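PDB 6P77: aromatic-ring-hydroxylating dioxygenase beta subunit from Catenulispora acidiphila, which is of unknown function but adopts an NTF2-like, SnoaL-type fold and is probably related to dioxygenase beta subunits. Local coordinates for residues T78-D83 with V93-Y98. Numbering follows the deposited sequence.
Sequences TMLAID and VQADFY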
ATOM      1  N   THR A  78       0.072  -4.742  -0.637  1.00 33.07           N
ATOM      2  CA  THR A  78      -0.471  -4.238   0.600  1.00 32.69           C
ATOM      3  C   THR A  78      -0.778  -5.435   1.506  1.00 31.42           C
ATOM      4  O   THR A  78      -0.801  -6.580   1.068  1.00 33.52           O
ATOM      5  CB  THR A  78      -1.746  -3.372   0.342  1.00 38.37           C
ATOM      6  OG1 THR A  78      -2.811  -4.197  -0.185  1.00 36.53           O
ATOM      7  CG2 THR A  78      -1.448  -2.193  -0.656  1.00 39.34           C
HETATM    8  N   MSE A  79      -0.998  -5.145   2.788  1.00 30.29           N
HETATM    9  CA  MSE A  79      -1.534  -6.078   3.767  1.00 31.80           C
HETATM   10  C   MSE A  79      -0.520  -7.197   4.009  1.00 31.48           C
HETATM   11  O   MSE A  79      -0.855  -8.376   3.950  1.00 32.63           O
HETATM   12  CB  MSE A  79      -2.907  -6.570   3.305  1.00 33.46           C
HETATM   13  CG  MSE A  79      -3.865  -5.452   2.947  1.00 41.76           C
HETATM   14 SE   MSE A  79      -4.186  -4.082   4.336  1.00 53.21          SE
HETATM   15  CE  MSE A  79      -2.602  -2.962   4.193  1.00 58.32           C
ATOM     16  N   LEU A  80       0.718  -6.800   4.304  1.00 27.82           N
ATOM     17  CA  LEU A  80       1.771  -7.719   4.656  1.00 31.42           C
ATOM     18  C   LEU A  80       1.603  -8.191   6.095  1.00 32.91           C
ATOM     19  O   LEU A  80       1.463  -7.380   7.004  1.00 31.27           O
ATOM     20  CB  LEU A  80       3.143  -7.063   4.484  1.00 32.68           C
ATOM     21  CG  LEU A  80       4.374  -7.908   4.873  1.00 38.44           C
ATOM     22  CD1 LEU A  80       4.509  -9.182   4.050  1.00 35.81           C
ATOM     23  CD2 LEU A  80       5.643  -7.068   4.724  1.00 39.69           C
ATOM     24  N   ALA A  81       1.588  -9.522   6.267  1.00 31.00           N
ATOM     25  CA  ALA A  81       1.663 -10.182   7.567  1.00 35.41           C
ATOM     26  C   ALA A  81       2.758 -11.226   7.473  1.00 37.97           C
ATOM     27  O   ALA A  81       2.782 -11.983   6.516  1.00 37.78           O
ATOM     28  CB  ALA A  81       0.340 -10.819   7.950  1.00 32.64           C
ATOM     29  N   ILE A  82       3.700 -11.207   8.429  1.00 39.19           N
ATOM     30  CA  ILE A  82       4.779 -12.162   8.458  1.00 42.09           C
ATOM     31  C   ILE A  82       4.633 -13.055   9.662  1.00 44.57           C
ATOM     32  O   ILE A  82       3.943 -12.687  10.629  1.00 40.97           O
ATOM     33  CB  ILE A  82       6.181 -11.503   8.393  1.00 41.47           C
ATOM     34  CG1 ILE A  82       6.457 -10.670   9.615  1.00 45.14           C
ATOM     35  CG2 ILE A  82       6.296 -10.621   7.162  1.00 38.82           C
ATOM     36  CD1 ILE A  82       7.873 -10.149   9.662  1.00 48.48           C
ATOM     37  N   ASP A  83       5.316 -14.205   9.599  1.00 52.67           N
ATOM     38  CA  ASP A  83       5.246 -15.273  10.607  1.00 67.25           C
ATOM     39  C   ASP A  83       6.548 -16.141  10.596  1.00 70.48           C
ATOM     40  O   ASP A  83       7.276 -16.193   9.591  1.00 60.32           O
ATOM     41  CB  ASP A  83       4.027 -16.146  10.262  1.00 75.06           C
ATOM     42  CG  ASP A  83       3.240 -16.612  11.483  1.00 96.11           C
ATOM     43  OD1 ASP A  83       3.756 -16.556  12.630  1.00103.72           O
ATOM     44  OD2 ASP A  83       2.086 -17.053  11.271  1.00108.99           O
ATOM     45  N   VAL A  93      11.171 -17.105   6.978  1.00 51.56           N
ATOM     46  CA  VAL A  93       9.998 -16.320   7.310  1.00 50.93           C
ATOM     47  C   VAL A  93       8.949 -16.465   6.197  1.00 45.43           C
ATOM     48  O   VAL A  93       9.245 -16.452   5.002  1.00 44.24           O
ATOM     49  CB  VAL A  93      10.340 -14.835   7.628  1.00 52.88           C
ATOM     50  CG1 VAL A  93      11.064 -14.154   6.479  1.00 56.18           C
ATOM     51  CG2 VAL A  93       9.086 -14.049   7.944  1.00 57.67           C
ATOM     52  N   GLN A  94       7.696 -16.634   6.615  1.00 43.53           N
ATOM     53  CA  GLN A  94       6.570 -16.689   5.721  1.00 43.10           C
ATOM     54  C   GLN A  94       5.945 -15.308   5.675  1.00 37.34           C
ATOM     55  O   GLN A  94       5.825 -14.653   6.677  1.00 36.27           O
ATOM     56  CB  GLN A  94       5.595 -17.718   6.230  1.00 47.05           C
ATOM     57  CG  GLN A  94       4.266 -17.732   5.540  1.00 55.68           C
ATOM     58  CD  GLN A  94       3.408 -18.843   6.078  1.00 64.66           C
ATOM     59  OE1 GLN A  94       3.757 -20.027   5.936  1.00 64.59           O
ATOM     60  NE2 GLN A  94       2.292 -18.478   6.712  1.00 58.79           N
ATOM     61  N   ALA A  95       5.535 -14.885   4.482  1.00 41.47           N
ATOM     62  CA  ALA A  95       4.928 -13.595   4.254  1.00 40.59           C
ATOM     63  C   ALA A  95       3.638 -13.767   3.443  1.00 40.58           C
ATOM     64  O   ALA A  95       3.683 -14.173   2.272  1.00 37.71           O
ATOM     65  CB  ALA A  95       5.908 -12.711   3.490  1.00 41.77           C
ATOM     66  N   ASP A  96       2.513 -13.383   4.058  1.00 35.39           N
ATOM     67  CA  ASP A  96       1.217 -13.270   3.410  1.00 33.89           C
ATOM     68  C   ASP A  96       0.867 -11.826   3.091  1.00 34.80           C
ATOM     69  O   ASP A  96       1.056 -10.935   3.908  1.00 37.47           O
ATOM     70  CB  ASP A  96       0.140 -13.861   4.301  1.00 35.49           C
ATOM     71  CG  ASP A  96       0.170 -15.346   4.309  1.00 39.81           C
ATOM     72  OD1 ASP A  96       0.979 -15.949   3.571  1.00 42.93           O
ATOM     73  OD2 ASP A  96      -0.607 -15.924   5.071  1.00 48.35           O
ATOM     74  N   PHE A  97       0.353 -11.603   1.876  1.00 34.78           N
ATOM     75  CA  PHE A  97       0.068 -10.266   1.401  1.00 34.96           C
ATOM     76  C   PHE A  97      -0.821 -10.259   0.169  1.00 35.33           C
ATOM     77  O   PHE A  97      -1.131 -11.296  -0.398  1.00 31.80           O
ATOM     78  CB  PHE A  97       1.365  -9.487   1.148  1.00 33.92           C
ATOM     79  CG  PHE A  97       2.230 -10.061   0.069  1.00 34.60           C
ATOM     80  CD1 PHE A  97       3.132 -11.088   0.344  1.00 36.00           C
ATOM     81  CD2 PHE A  97       2.185  -9.546  -1.215  1.00 35.61           C
ATOM     82  CE1 PHE A  97       3.928 -11.604  -0.660  1.00 32.72           C
ATOM     83  CE2 PHE A  97       2.988 -10.062  -2.221  1.00 33.35           C
ATOM     84  CZ  PHE A  97       3.857 -11.091  -1.938  1.00 31.65           C
ATOM     85  N   TYR A  98      -1.265  -9.054  -0.190  1.00 34.27           N
ATOM     86  CA  TYR A  98      -2.107  -8.803  -1.332  1.00 32.67           C
ATOM     87  C   TYR A  98      -1.313  -8.082  -2.422  1.00 33.03           C
ATOM     88  O   TYR A  98      -0.474  -7.241  -2.136  1.00 30.75           O
ATOM     89  CB  TYR A  98      -3.308  -7.952  -0.930  1.00 28.80           C
ATOM     90  CG  TYR A  98      -4.358  -8.566  -0.002  1.00 29.58           C
ATOM     91  CD1 TYR A  98      -4.479  -9.940   0.211  1.00 30.61           C
ATOM     92  CD2 TYR A  98      -5.278  -7.746   0.621  1.00 32.42           C
ATOM     93  CE1 TYR A  98      -5.465 -10.456   1.053  1.00 30.74           C
ATOM     94  CE2 TYR A  98      -6.275  -8.250   1.426  1.00 32.17           C
ATOM     95  CZ  TYR A  98      -6.351  -9.593   1.652  1.00 32.45           C
ATOM     96  OH  TYR A  98      -7.379  -9.992   2.451  1.00 34.47           O
TER
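Met79 and Tyr98 meet where the antiparallel pairing of 78-83 with 93-98 changes register. Thr78 pairs with Tyr98 and Ala81 with Asp96, so 78-83 holds one residue more between them: a beta bulge. The extra residue is Met79, a selenomethionine whose backbone is left-handed, with phi 67°. Its side chain consequently shares the Tyr98 side of the sheet, and CG lies 3.6 Å from Tyr98 CD2, oblique to the ring. With CG anti to the carbonyl carbon (chi1 -52°), the chain then bends at chi2 and chi3, carrying the selenium end away from 93-98. The carbonyl remains engaged: Met79 O receives a CA-H...O contact from Phe97 CA at 3.3 Å.

Regular pairing flanks the irregularity. Tyr98 N donates to Thr78 O at 2.8 Å, and Ala81 and Asp96 exchange two bonds, Ala81 N to Asp96 O and Asp96 N to Ala81 O, both 2.8 Å. Leu80 projects to the reverse face. Its CG stands anti to the backbone N (chi1 178°), bringing CD1 to 3.8 Å from Ala95 CB and obliquely beside the Phe97 ring. Further along, Ile82 CB packs 3.9 Å from Val93 CG2.

These strands form a hairpin, 71-83 at the sheet margin within the chain and 92-105 inside it, bonded on its other side to 108-123. Helix 2-23 packs on the Leu80, Ile82 and Phe97 face. On the opposite face, Asp96 forms a salt bridge with Arg118, while Tyr98 OH bonds to Asp23 and Arg74 of the second subunit, placing the bulge at a subunit interface.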